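Local coordinates for DNA topoisomerase 2-associated protein PAT1 (Saccharomyces cerevisiae, PDB 4OGP) that activates mRNA decapping and represses translation, its C-terminal domain probably recruiting decapping factors such as Dcp2 and the Lsm1-7 complex, at residues P50-L55 / Q81-E86; K59-M64 / Q116-K121; Q91-S96 / T153-G158; Y231-L236 / N305-V310. All blocks are in the same frame, centred on the assembly; numbering follows the deposited sequence.

Contact 1 of 4, residues P50-L55 / Q81-E86; sequences PFISML and QKIFNE
Ile52 reaches across to Lys82 with its longer branch, and the lysine meets it with aliphatic carbon: Ile52 CD1 lies 3.8 Å from Lys82 CG. That carbon is anti to the backbone N of Lys82 (chi1 -178°), pointing at the partner helix. Bends at chi2 and chi4 then fold the chain back, with Lys82 NZ 4.1 Å from Ile52 CG1. Lys82 NZ ends 3.8 Å from Glu86 OE2, a long salt bridge one turn further along the same helix, so both CG and the folded-back ammonium lie against the isoleucine while NZ faces Glu86. Ile83 serves the buried side. Its CG1, 3.8 Å from Leu55 CD1, also meets the edge of the Phe51 ring near the ring plane, and the Leu55 and Ile83 side chains cross at about a right angle. Isoleucine and leucine suit helices crossing at -74° because their methyls project in several directions; Met64 of helix 64-69 covers Phe51 and Leu55. This is apolar helix-on-helix packing within an ARM-repeat fold.

Contact 2 of 4, residues K59-M64 / Q116-K121; sequences KGIKIM and QMIILK
Ile118 and Ile61 slide past each other in opposite directions, each isoleucine lying along the flank of the other at the middle of the contact. Helix 106-127 presents its residues here by turns. Gln116 comes first and faces away from the partner segment; its OE1 accepts a hydrogen bond from Asn160 ND2 of helix 156-170, which suits an amide on another flank. Ile118 then carries the largest share of the contact. Its CG2 sits 3.8 Å from Ile61 CG1, and it also approaches Met64, whose CB is 4.3 Å away from Ile118 CG2. The longer branch, stretched out with chi2 177°, brings its methyl over the backbone at Ile61 and Lys62: Ile118 CD1 is 3.8 Å from Lys62 CA. Both methyls of Ile118, CG2 and CD1, lie 3.6 Å from Ile61 O. That carbonyl is already engaged, accepting from Met64 N at 3.1 Å, and the methyls cover it without competing for the bond. Ile119 follows and meets Ile61 at about a right angle, with Ile119 CG1 3.8 Å from Ile61 CD1. Ile61 can serve both neighbours because its CG1 is trans to N (chi1 -172°). Leu120 turns to Asn160 and Ile164, so helix 106-127 packs against helix 58-62 on one flank and helix 156-170 on another, the second of mixed polar and apolar character, as expected of a helix layered between others in an ARM-repeat fold.

Contact 3 of 4, residues Q91-S96 / T153-G158; sequences QIIILS and TTSKIG
Ile157 projects toward Ser96 and Ile93 from the first turn of helix 156-170, and its side chain can be followed atom by atom. CB is the branch point. From it CG2 takes one direction and meets Ile93, the methyls Ile157 CG2 and Ile93 CD1 lying 3.9 Å apart where the two side chains cross at a slant. CG1 takes the other direction and passes Ser96 OG at 3.8 Å. At the tip, Ile157 CD1 comes to 3.2 Å from Ser96 OG. This hydroxyl turns back to donate to Ile92 O in its own helix, though the modelled bond is doubtfully short; a serine is in any case small enough to sit against the methyl. Were Ile157 shortened to an alanine, the CD1 and CG2 methyls would go, which is likely to leave Ile93 CD1 without its apolar mate and Ser96 OG less covered. Closer to the backbone, Ser96 CB and Ser155 CB touch at 3.6 Å, permitted by two small side chains. Water 1 donates to both Ser96 O and Thr154 O, at 3.0 Å each, while water 2 joins Ser96 O to Lys156 N. Ser155 OG accepts from Gly158 N at 2.9 Å (155°), and a side chain on Gly158 would crowd that oxygen. The arrangement is a serine N-cap, opening a helix of the ARM-repeat fold against helix 91-96.

Contact 4 of 4, residues Y231-L236 / N305-V310; sequences YIWQFL and NLFLNV
Trp233 and Phe307 mark the closest backbone approach, their CA atoms 6.0 Å apart, between two helices of the ARM-repeat fold that run almost parallel. The short axes differ in direction by 10° and come within 8.3 Å, close enough for side chains of one helix to rest directly on the other. Phe307 buries the most surface here. A chi1 of 167°, with CG anti to N, lays its ring across Trp233 and Leu236, residues one turn apart on helix 230-241; both meet it from the same side of the ring, the indole at CD2 and the leucine at CD1. Phe307 CB rests 3.9 Å from Trp233 CE3, and the phenyl lies oblique to the six-membered indole ring, planes at 44° and centroids 5.9 Å apart. Phe307 CD1 touches Leu236 CB at 3.6 Å. A phenylalanine suits the place because its ring is broad enough to span two residues a turn apart. Cutting Phe307 back to a serine is likely to strip Trp233 CE3 and Leu236 CB of the ring that covers them. Trp233 has a second aromatic neighbour in Phe209, met edge-to-face. At the more exposed side of the contact Gln234, bent at chi2, slants across Leu306, a place where a glutamine can show its aliphatic chain and amide to a leucine. There the methyl Leu306 CD2 stands 3.3 Å from Gln234 OE1.

Overall arrangement
Contacts 1 and 3 are joined through contact 2, while contact 4 lies on the other side of the chain's centre from contacts 1 and 2. Contacts 1 and 2, with centres about 12 Å apart, interleave along the chain and touch where Phe51 CE1 meets Met64 SD at 3.7 Å. The centre of contact 3 is about 14 Å from the centres of both, and it joins contact 2 directly, Gln116 CB packing 3.5 Å from Ile157 CG1. Lys156 of contact 3 meets Tyr231 of contact 4 in a cation-pi interaction, though the centres of the two contacts are about 20 Å apart. The centres of contacts 1 and 4 are about 30 Å apart. An ethanediol, probably from the crystallisation liquor, lies about 4 Å from the Leu306 side chain.

Contact 1 of 4, residues P50-L55 / Q81-E86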
loop_
_atom_site.group_PDB
_atom_site.type_symbol
_atom_site.label_atom_id
_atom_site.label_comp_id
_atom_site.label_asym_id
_atom_site.label_seq_id
_atom_site.Cartn_x
_atom_site.Cartn_y
_atom_site.Cartn_z
ATOM N N PRO A 50 18.760 8.095 12.052
ATOM C CA PRO A 50 18.811 9.216 11.108
ATOM C C PRO A 50 18.256 8.853 9.738
ATOM O O PRO A 50 17.477 9.631 9.193
ATOM C CB PRO A 50 20.306 9.534 11.028
ATOM C CG PRO A 50 20.845 9.091 12.350
ATOM C CD PRO A 50 20.074 7.838 12.670
ATOM N N PHE A 51 18.631 7.693 9.207
ATOM C CA PHE A 51 18.154 7.265 7.892
ATOM C C PHE A 51 16.634 7.195 7.829
ATOM O O PHE A 51 16.017 7.567 6.822
ATOM C CB PHE A 51 18.739 5.913 7.499
ATOM C CG PHE A 51 18.148 5.353 6.241
ATOM C CD1 PHE A 51 18.509 5.868 5.006
ATOM C CD2 PHE A 51 17.213 4.331 6.289
ATOM C CE1 PHE A 51 17.960 5.360 3.838
ATOM C CE2 PHE A 51 16.663 3.817 5.127
ATOM C CZ PHE A 51 17.042 4.333 3.894
ATOM N N ILE A 52 16.054 6.704 8.917
ATOM C CA ILE A 52 14.616 6.608 9.095
ATOM C C ILE A 52 13.956 7.984 9.065
ATOM O O ILE A 52 12.951 8.190 8.378
ATOM C CB ILE A 52 14.297 5.886 10.443
ATOM C CG1 ILE A 52 14.708 4.412 10.362
ATOM C CG2 ILE A 52 12.843 6.044 10.824
ATOM C CD1 ILE A 52 14.404 3.744 9.011
ATOM N N SER A 53 14.526 8.931 9.806
ATOM C CA SER A 53 14.024 10.304 9.799
ATOM C C SER A 53 14.109 10.950 8.401
ATOM O O SER A 53 13.231 11.711 8.010
ATOM C CB SER A 53 14.752 11.158 10.841
ATOM O OG SER A 53 14.421 10.756 12.165
ATOM N N MET A 54 15.161 10.636 7.656
ATOM C CA MET A 54 15.307 11.134 6.287
ATOM C C MET A 54 14.115 10.787 5.386
ATOM O O MET A 54 13.749 11.573 4.503
ATOM C CB MET A 54 16.596 10.605 5.656
ATOM C CG MET A 54 17.852 11.329 6.107
ATOM S SD MET A 54 19.218 11.016 4.978
ATOM C CE MET A 54 19.565 9.301 5.331
ATOM N N LEU A 55 13.526 9.614 5.629
ATOM C CA LEU A 55 12.397 9.100 4.866
ATOM C C LEU A 55 11.138 9.929 5.025
ATOM O O LEU A 55 10.196 9.787 4.252
ATOM C CB LEU A 55 12.091 7.655 5.265
ATOM C CG LEU A 55 13.180 6.647 4.924
ATOM C CD1 LEU A 55 12.673 5.244 5.156
ATOM C CD2 LEU A 55 13.645 6.828 3.479
ATOM N N GLN A 81 14.810 -4.160 5.805
ATOM C CA GLN A 81 14.655 -4.698 7.156
ATOM C C GLN A 81 14.562 -3.573 8.178
ATOM O O GLN A 81 13.732 -3.617 9.096
ATOM C CB GLN A 81 15.831 -5.609 7.505
ATOM C CG GLN A 81 15.777 -6.963 6.830
ATOM C CD GLN A 81 17.021 -7.799 7.079
ATOM O OE1 GLN A 81 18.113 -7.266 7.271
ATOM N NE2 GLN A 81 16.856 -9.122 7.083
ATOM N N LYS A 82 15.416 -2.566 8.002
ATOM C CA LYS A 82 15.448 -1.414 8.891
ATOM C C LYS A 82 14.106 -0.697 8.834
ATOM O O LYS A 82 13.529 -0.342 9.863
ATOM C CB LYS A 82 16.579 -0.456 8.491
ATOM C CG LYS A 82 16.721 0.752 9.408
ATOM C CD LYS A 82 17.624 0.432 10.591
ATOM C CE LYS A 82 17.407 1.393 11.752
ATOM N NZ LYS A 82 16.112 1.135 12.470
ATOM N N ILE A 83 13.615 -0.503 7.615
ATOM C CA ILE A 83 12.354 0.183 7.396
ATOM C C ILE A 83 11.147 -0.578 7.955
ATOM O O ILE A 83 10.342 -0.014 8.701
ATOM C CB ILE A 83 12.137 0.426 5.913
ATOM C CG1 ILE A 83 13.160 1.452 5.409
ATOM C CG2 ILE A 83 10.714 0.877 5.667
ATOM C CD1 ILE A 83 13.196 1.629 3.894
ATOM N N PHE A 84 11.028 -1.850 7.576
ATOM C CA PHE A 84 9.909 -2.689 8.003
ATOM C C PHE A 84 9.786 -2.708 9.518
ATOM O O PHE A 84 8.691 -2.636 10.064
ATOM C CB PHE A 84 10.072 -4.109 7.474
ATOM C CG PHE A 84 9.631 -4.274 6.054
ATOM C CD1 PHE A 84 9.380 -5.528 5.535
ATOM C CD2 PHE A 84 9.463 -3.174 5.238
ATOM C CE1 PHE A 84 8.968 -5.676 4.225
ATOM C CE2 PHE A 84 9.056 -3.319 3.933
ATOM C CZ PHE A 84 8.811 -4.567 3.424
ATOM N N ASN A 85 10.938 -2.770 10.177
ATOM C CA ASN A 85 11.039 -2.672 11.622
ATOM C C ASN A 85 10.322 -1.473 12.217
ATOM O O ASN A 85 9.722 -1.568 13.285
ATOM C CB ASN A 85 12.508 -2.601 12.016
ATOM C CG ASN A 85 13.020 -3.902 12.566
ATOM O OD1 ASN A 85 13.418 -3.973 13.728
ATOM N ND2 ASN A 85 13.006 -4.949 11.742
ATOM N N GLU A 86 10.379 -0.345 11.524
ATOM C CA GLU A 86 9.967 0.919 12.117
ATOM C C GLU A 86 8.709 1.495 11.504
ATOM O O GLU A 86 8.296 2.600 11.870
ATOM C CB GLU A 86 11.092 1.937 11.972
ATOM C CG GLU A 86 12.368 1.534 12.667
ATOM C CD GLU A 86 12.283 1.755 14.156
ATOM O OE1 GLU A 86 11.310 2.404 14.599
ATOM O OE2 GLU A 86 13.187 1.284 14.879
#

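Contact 2 of 4, residues K59-M64 / Q116-K121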
loop_
_atom_site.group_PDB
_atom_site.type_symbol
_atom_site.label_atom_id
_atom_site.label_comp_id
_atom_site.label_asym_id
_atom_site.label_seq_id
_atom_site.Cartn_x
_atom_site.Cartn_y
_atom_site.Cartn_z
ATOM N N LYS A 59 12.677 15.339 -0.070
ATOM C CA LYS A 59 13.986 15.225 -0.693
ATOM C C LYS A 59 14.719 13.957 -0.260
ATOM O O LYS A 59 15.576 13.457 -0.973
ATOM C CB LYS A 59 14.832 16.456 -0.395
ATOM C CG LYS A 59 16.098 16.534 -1.227
ATOM C CD LYS A 59 16.764 17.895 -1.099
ATOM C CE LYS A 59 18.063 17.961 -1.902
ATOM N NZ LYS A 59 18.680 19.320 -1.820
ATOM N N GLY A 60 14.409 13.449 0.929
ATOM C CA GLY A 60 15.046 12.230 1.380
ATOM C C GLY A 60 14.497 11.031 0.619
ATOM O O GLY A 60 15.252 10.195 0.125
ATOM N N ILE A 61 13.176 10.946 0.514
ATOM C CA ILE A 61 12.566 9.833 -0.209
ATOM C C ILE A 61 12.884 9.878 -1.709
ATOM O O ILE A 61 13.062 8.838 -2.338
ATOM C CB ILE A 61 11.033 9.709 0.065
ATOM C CG1 ILE A 61 10.477 8.427 -0.557
ATOM C CG2 ILE A 61 10.267 10.913 -0.433
ATOM C CD1 ILE A 61 10.785 7.188 0.267
ATOM N N LYS A 62 12.999 11.079 -2.267
ATOM C CA LYS A 62 13.300 11.233 -3.688
ATOM C C LYS A 62 14.627 10.634 -4.131
ATOM O O LYS A 62 14.793 10.299 -5.294
ATOM C CB LYS A 62 13.235 12.704 -4.103
ATOM C CG LYS A 62 11.838 13.183 -4.426
ATOM C CD LYS A 62 11.821 14.674 -4.759
ATOM C CE LYS A 62 10.486 15.069 -5.338
ATOM N NZ LYS A 62 10.296 16.538 -5.336
ATOM N N ILE A 63 15.578 10.501 -3.219
ATOM C CA ILE A 63 16.881 9.978 -3.604
ATOM C C ILE A 63 16.992 8.465 -3.378
ATOM O O ILE A 63 18.004 7.856 -3.719
ATOM C CB ILE A 63 18.033 10.724 -2.878
ATOM C CG1 ILE A 63 19.378 10.489 -3.578
ATOM C CG2 ILE A 63 18.100 10.312 -1.420
ATOM C CD1 ILE A 63 19.738 11.506 -4.593
ATOM N N MET A 64 15.947 7.855 -2.827
ATOM C CA MET A 64 15.989 6.418 -2.521
ATOM C C MET A 64 16.252 5.505 -3.720
ATOM O O MET A 64 17.082 4.604 -3.620
ATOM C CB MET A 64 14.750 5.941 -1.745
ATOM C CG MET A 64 14.724 6.324 -0.252
ATOM S SD MET A 64 16.261 6.016 0.674
ATOM C CE MET A 64 16.599 4.315 0.233
ATOM N N GLN A 116 4.541 6.454 -0.896
ATOM C CA GLN A 116 4.144 5.109 -1.260
ATOM C C GLN A 116 4.476 4.793 -2.722
ATOM O O GLN A 116 4.754 3.647 -3.061
ATOM C CB GLN A 116 2.679 4.844 -0.924
ATOM C CG GLN A 116 1.695 5.420 -1.875
ATOM C CD GLN A 116 0.583 4.449 -2.163
ATOM O OE1 GLN A 116 0.149 3.709 -1.280
ATOM N NE2 GLN A 116 0.125 4.428 -3.401
ATOM N N MET A 117 4.487 5.811 -3.578
ATOM C CA MET A 117 4.872 5.596 -4.964
ATOM C C MET A 117 6.328 5.154 -5.055
ATOM O O MET A 117 6.661 4.196 -5.749
ATOM C CB MET A 117 4.688 6.864 -5.803
ATOM C CG MET A 117 3.352 6.981 -6.527
ATOM S SD MET A 117 3.446 8.168 -7.891
ATOM C CE MET A 117 1.719 8.551 -8.161
ATOM N N ILE A 118 7.209 5.862 -4.368
ATOM C CA ILE A 118 8.621 5.545 -4.468
ATOM C C ILE A 118 8.963 4.276 -3.705
ATOM O O ILE A 118 9.605 3.378 -4.241
ATOM C CB ILE A 118 9.499 6.719 -3.991
ATOM C CG1 ILE A 118 9.551 7.794 -5.083
ATOM C CG2 ILE A 118 10.901 6.228 -3.617
ATOM C CD1 ILE A 118 10.331 9.031 -4.702
ATOM N N ILE A 119 8.518 4.203 -2.458
ATOM C CA ILE A 119 8.862 3.082 -1.590
ATOM C C ILE A 119 8.349 1.752 -2.136
ATOM O O ILE A 119 9.086 0.767 -2.186
ATOM C CB ILE A 119 8.379 3.327 -0.134
ATOM C CG1 ILE A 119 9.570 3.661 0.756
ATOM C CG2 ILE A 119 7.644 2.124 0.431
ATOM C CD1 ILE A 119 10.600 2.559 0.788
ATOM N N LEU A 120 7.099 1.733 -2.584
ATOM C CA LEU A 120 6.508 0.499 -3.084
ATOM C C LEU A 120 7.239 -0.014 -4.310
ATOM O O LEU A 120 7.541 -1.206 -4.397
ATOM C CB LEU A 120 5.022 0.683 -3.388
ATOM C CG LEU A 120 4.030 0.273 -2.293
ATOM C CD1 LEU A 120 4.521 0.647 -0.896
ATOM C CD2 LEU A 120 2.667 0.894 -2.568
ATOM N N LYS A 121 7.520 0.888 -5.251
ATOM C CA LYS A 121 8.248 0.541 -6.470
ATOM C C LYS A 121 9.602 -0.072 -6.132
ATOM O O LYS A 121 10.003 -1.084 -6.711
ATOM C CB LYS A 121 8.428 1.768 -7.365
ATOM C CG LYS A 121 9.810 1.870 -7.987
ATOM C CD LYS A 121 9.778 1.706 -9.503
ATOM C CE LYS A 121 9.709 3.057 -10.198
ATOM N NZ LYS A 121 9.945 2.929 -11.673
#

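Contact 3 of 4, residues Q91-S96 / T153-G158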
loop_
_atom_site.group_PDB
_atom_site.type_symbol
_atom_site.label_atom_id
_atom_site.label_comp_id
_atom_site.label_asym_id
_atom_site.label_seq_id
_atom_site.Cartn_x
_atom_site.Cartn_y
_atom_site.Cartn_z
ATOM N N GLN A 91 6.985 9.040 10.478
ATOM C CA GLN A 91 6.152 10.241 10.396
ATOM C C GLN A 91 5.174 10.165 9.237
ATOM O O GLN A 91 4.016 10.539 9.362
ATOM C CB GLN A 91 7.016 11.495 10.260
ATOM C CG GLN A 91 7.758 11.898 11.535
ATOM C CD GLN A 91 6.865 12.629 12.521
ATOM O OE1 GLN A 91 6.143 13.555 12.146
ATOM N NE2 GLN A 91 6.895 12.207 13.784
ATOM N N ILE A 92 5.635 9.639 8.114
ATOM C CA ILE A 92 4.830 9.653 6.894
ATOM C C ILE A 92 3.698 8.630 6.985
ATOM O O ILE A 92 2.617 8.805 6.404
ATOM C CB ILE A 92 5.708 9.403 5.646
ATOM C CG1 ILE A 92 4.911 9.645 4.356
ATOM C CG2 ILE A 92 6.370 8.021 5.712
ATOM C CD1 ILE A 92 4.569 11.100 4.158
ATOM N N ILE A 93 3.937 7.564 7.740
ATOM C CA ILE A 93 2.900 6.565 7.967
ATOM C C ILE A 93 1.851 7.161 8.880
ATOM O O ILE A 93 0.658 6.914 8.722
ATOM C CB ILE A 93 3.488 5.287 8.586
ATOM C CG1 ILE A 93 4.536 4.704 7.637
ATOM C CG2 ILE A 93 2.398 4.274 8.873
ATOM C CD1 ILE A 93 3.982 4.343 6.291
ATOM N N ILE A 94 2.300 7.977 9.831
ATOM C CA ILE A 94 1.383 8.687 10.713
ATOM C C ILE A 94 0.505 9.651 9.925
ATOM O O ILE A 94 -0.686 9.795 10.213
ATOM C CB ILE A 94 2.148 9.388 11.867
ATOM C CG1 ILE A 94 2.494 8.350 12.950
ATOM C CG2 ILE A 94 1.322 10.516 12.484
ATOM C CD1 ILE A 94 3.783 8.628 13.699
ATOM N N LEU A 95 1.094 10.298 8.917
ATOM C CA LEU A 95 0.334 11.131 7.992
ATOM C C LEU A 95 -0.632 10.288 7.165
ATOM O O LEU A 95 -1.742 10.727 6.827
ATOM C CB LEU A 95 1.277 11.879 7.043
ATOM C CG LEU A 95 1.991 13.144 7.511
ATOM C CD1 LEU A 95 2.465 13.928 6.260
ATOM C CD2 LEU A 95 1.090 14.003 8.376
ATOM N N SER A 96 -0.201 9.075 6.838
ATOM C CA SER A 96 -0.976 8.178 5.964
ATOM C C SER A 96 -2.226 7.560 6.602
ATOM O O SER A 96 -3.220 7.299 5.921
ATOM C CB SER A 96 -0.069 7.061 5.439
ATOM O OG SER A 96 1.166 7.603 4.975
ATOM N N THR A 153 -2.864 -1.145 8.614
ATOM C CA THR A 153 -3.944 -1.351 7.648
ATOM C C THR A 153 -4.874 -0.140 7.542
ATOM O O THR A 153 -5.724 -0.097 6.646
ATOM C CB THR A 153 -4.778 -2.636 7.943
ATOM O OG1 THR A 153 -5.568 -2.448 9.126
ATOM C CG2 THR A 153 -3.879 -3.860 8.093
ATOM N N THR A 154 -4.708 0.837 8.443
ATOM C CA THR A 154 -5.458 2.094 8.363
ATOM C C THR A 154 -4.752 3.093 7.440
ATOM O O THR A 154 -5.204 4.225 7.266
ATOM C CB THR A 154 -5.704 2.749 9.753
ATOM O OG1 THR A 154 -4.482 3.316 10.258
ATOM C CG2 THR A 154 -6.244 1.716 10.746
ATOM N N SER A 155 -3.660 2.661 6.826
ATOM C CA SER A 155 -3.032 3.466 5.789
ATOM C C SER A 155 -2.969 2.733 4.456
ATOM O O SER A 155 -2.715 1.530 4.395
ATOM C CB SER A 155 -1.633 3.900 6.223
ATOM O OG SER A 155 -0.730 2.815 6.170
ATOM N N LYS A 156 -3.187 3.476 3.380
ATOM C CA LYS A 156 -3.101 2.928 2.028
ATOM C C LYS A 156 -1.741 2.287 1.822
ATOM O O LYS A 156 -1.609 1.231 1.193
ATOM C CB LYS A 156 -3.322 4.045 1.011
ATOM C CG LYS A 156 -3.175 3.630 -0.434
ATOM C CD LYS A 156 -3.848 4.640 -1.351
ATOM C CE LYS A 156 -3.444 4.422 -2.810
ATOM N NZ LYS A 156 -3.729 3.064 -3.355
ATOM N N ILE A 157 -0.735 2.924 2.401
ATOM C CA ILE A 157 0.640 2.478 2.273
ATOM C C ILE A 157 0.842 1.125 2.951
ATOM O O ILE A 157 1.406 0.211 2.363
ATOM C CB ILE A 157 1.616 3.534 2.875
ATOM C CG1 ILE A 157 1.312 4.918 2.273
ATOM C CG2 ILE A 157 3.055 3.091 2.671
ATOM C CD1 ILE A 157 2.404 6.002 2.481
ATOM N N GLY A 158 0.379 1.002 4.196
ATOM C CA GLY A 158 0.497 -0.258 4.916
ATOM C C GLY A 158 -0.301 -1.366 4.254
ATOM O O GLY A 158 0.190 -2.476 4.057
HETATM O O HOH W 1 -5.833 6.077 4.978
HETATM O O HOH W 2 -2.717 6.588 2.960
#

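Contact 4 of 4, residues Y231-L236 / N305-V310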
loop_
_atom_site.group_PDB
_atom_site.type_symbol
_atom_site.label_atom_id
_atom_site.label_comp_id
_atom_site.label_asym_id
_atom_site.label_seq_id
_atom_site.Cartn_x
_atom_site.Cartn_y
_atom_site.Cartn_z
ATOM N N TYR A 231 -7.823 -0.441 -3.860
ATOM C CA TYR A 231 -6.726 -0.973 -3.057
ATOM C C TYR A 231 -7.243 -1.743 -1.835
ATOM O O TYR A 231 -6.581 -2.653 -1.341
ATOM C CB TYR A 231 -5.767 0.146 -2.622
ATOM C CG TYR A 231 -6.306 1.060 -1.538
ATOM C CD1 TYR A 231 -5.811 0.997 -0.236
ATOM C CD2 TYR A 231 -7.311 1.978 -1.814
ATOM C CE1 TYR A 231 -6.304 1.835 0.764
ATOM C CE2 TYR A 231 -7.811 2.814 -0.831
ATOM C CZ TYR A 231 -7.304 2.745 0.456
ATOM O OH TYR A 231 -7.824 3.568 1.435
ATOM N N ILE A 232 -8.416 -1.369 -1.342
ATOM C CA ILE A 232 -8.990 -2.070 -0.191
ATOM C C ILE A 232 -9.468 -3.450 -0.610
ATOM O O ILE A 232 -9.151 -4.448 0.022
ATOM C CB ILE A 232 -10.161 -1.300 0.435
ATOM C CG1 ILE A 232 -9.693 0.082 0.927
ATOM C CG2 ILE A 232 -10.776 -2.124 1.573
ATOM C CD1 ILE A 232 -10.807 0.955 1.526
ATOM N N TRP A 233 -10.220 -3.506 -1.705
ATOM C CA TRP A 233 -10.751 -4.781 -2.179
ATOM C C TRP A 233 -9.650 -5.690 -2.710
ATOM O O TRP A 233 -9.756 -6.917 -2.677
ATOM C CB TRP A 233 -11.823 -4.540 -3.232
ATOM C CG TRP A 233 -13.029 -3.879 -2.657
ATOM C CD1 TRP A 233 -13.398 -2.579 -2.806
ATOM C CD2 TRP A 233 -14.020 -4.487 -1.828
ATOM N NE1 TRP A 233 -14.562 -2.336 -2.131
ATOM C CE2 TRP A 233 -14.968 -3.492 -1.515
ATOM C CE3 TRP A 233 -14.199 -5.775 -1.313
ATOM C CZ2 TRP A 233 -16.075 -3.739 -0.706
ATOM C CZ3 TRP A 233 -15.302 -6.026 -0.521
ATOM C CH2 TRP A 233 -16.228 -5.006 -0.222
ATOM N N GLN A 234 -8.587 -5.074 -3.207
ATOM C CA GLN A 234 -7.447 -5.816 -3.735
ATOM C C GLN A 234 -6.757 -6.530 -2.576
ATOM O O GLN A 234 -6.406 -7.713 -2.666
ATOM C CB GLN A 234 -6.479 -4.851 -4.443
ATOM C CG GLN A 234 -5.202 -5.505 -4.942
ATOM C CD GLN A 234 -5.476 -6.694 -5.853
ATOM O OE1 GLN A 234 -5.823 -6.527 -7.030
ATOM N NE2 GLN A 234 -5.326 -7.900 -5.313
ATOM N N PHE A 235 -6.571 -5.792 -1.488
ATOM C CA PHE A 235 -6.055 -6.349 -0.245
ATOM C C PHE A 235 -6.873 -7.539 0.267
ATOM O O PHE A 235 -6.310 -8.538 0.699
ATOM C CB PHE A 235 -5.993 -5.287 0.860
ATOM C CG PHE A 235 -5.724 -5.868 2.214
ATOM C CD1 PHE A 235 -4.449 -6.274 2.559
ATOM C CD2 PHE A 235 -6.761 -6.042 3.141
ATOM C CE1 PHE A 235 -4.200 -6.829 3.810
ATOM C CE2 PHE A 235 -6.521 -6.590 4.376
ATOM C CZ PHE A 235 -5.246 -6.984 4.725
ATOM N N LEU A 236 -8.195 -7.410 0.219
ATOM C CA LEU A 236 -9.090 -8.459 0.691
ATOM C C LEU A 236 -9.001 -9.680 -0.211
ATOM O O LEU A 236 -8.925 -10.806 0.271
ATOM C CB LEU A 236 -10.531 -7.948 0.758
ATOM C CG LEU A 236 -10.849 -7.013 1.926
ATOM C CD1 LEU A 236 -12.193 -6.317 1.704
ATOM C CD2 LEU A 236 -10.811 -7.780 3.292
ATOM N N ASN A 305 -16.217 -7.576 -7.291
ATOM C CA ASN A 305 -16.106 -8.906 -7.881
ATOM C C ASN A 305 -14.692 -9.491 -7.865
ATOM O O ASN A 305 -14.521 -10.707 -7.822
ATOM C CB ASN A 305 -16.751 -8.951 -9.285
ATOM C CG ASN A 305 -18.250 -9.137 -9.204
ATOM O OD1 ASN A 305 -18.750 -9.864 -8.323
ATOM N ND2 ASN A 305 -18.985 -8.453 -10.063
ATOM N N LEU A 306 -13.676 -8.636 -7.878
ATOM C CA LEU A 306 -12.313 -9.113 -7.649
ATOM C C LEU A 306 -12.229 -9.944 -6.354
ATOM O O LEU A 306 -11.632 -11.022 -6.330
ATOM C CB LEU A 306 -11.345 -7.934 -7.594
ATOM C CG LEU A 306 -9.862 -8.253 -7.426
ATOM C CD1 LEU A 306 -9.259 -8.860 -8.697
ATOM C CD2 LEU A 306 -9.137 -6.979 -7.033
ATOM N N PHE A 307 -12.853 -9.445 -5.289
ATOM C CA PHE A 307 -12.842 -10.142 -3.997
ATOM C C PHE A 307 -13.782 -11.350 -3.980
ATOM O O PHE A 307 -13.367 -12.447 -3.636
ATOM C CB PHE A 307 -13.167 -9.174 -2.854
ATOM C CG PHE A 307 -13.483 -9.849 -1.559
ATOM C CD1 PHE A 307 -12.493 -10.503 -0.842
ATOM C CD2 PHE A 307 -14.772 -9.829 -1.051
ATOM C CE1 PHE A 307 -12.786 -11.127 0.353
ATOM C CE2 PHE A 307 -15.065 -10.449 0.146
ATOM C CZ PHE A 307 -14.077 -11.101 0.843
ATOM N N LEU A 308 -15.036 -11.152 -4.366
ATOM C CA LEU A 308 -16.001 -12.246 -4.402
ATOM C C LEU A 308 -15.561 -13.434 -5.267
ATOM O O LEU A 308 -15.691 -14.582 -4.838
ATOM C CB LEU A 308 -17.388 -11.748 -4.825
ATOM C CG LEU A 308 -18.128 -10.766 -3.908
ATOM C CD1 LEU A 308 -19.357 -10.216 -4.610
ATOM C CD2 LEU A 308 -18.541 -11.457 -2.606
ATOM N N ASN A 309 -15.030 -13.163 -6.462
ATOM C CA ASN A 309 -14.564 -14.220 -7.372
ATOM C C ASN A 309 -13.584 -15.175 -6.701
ATOM O O ASN A 309 -13.633 -16.392 -6.907
ATOM C CB ASN A 309 -13.881 -13.637 -8.616
ATOM C CG ASN A 309 -14.858 -13.031 -9.611
ATOM O OD1 ASN A 309 -16.078 -13.134 -9.467
ATOM N ND2 ASN A 309 -14.315 -12.422 -10.652
ATOM N N VAL A 310 -12.683 -14.616 -5.903
ATOM C CA VAL A 310 -11.761 -15.425 -5.108
ATOM C C VAL A 310 -12.525 -16.418 -4.227
ATOM O O VAL A 310 -12.069 -17.531 -3.983
ATOM C CB VAL A 310 -10.861 -14.543 -4.225
ATOM C CG1 VAL A 310 -10.021 -15.400 -3.300
ATOM C CG2 VAL A 310 -9.964 -13.679 -5.087
#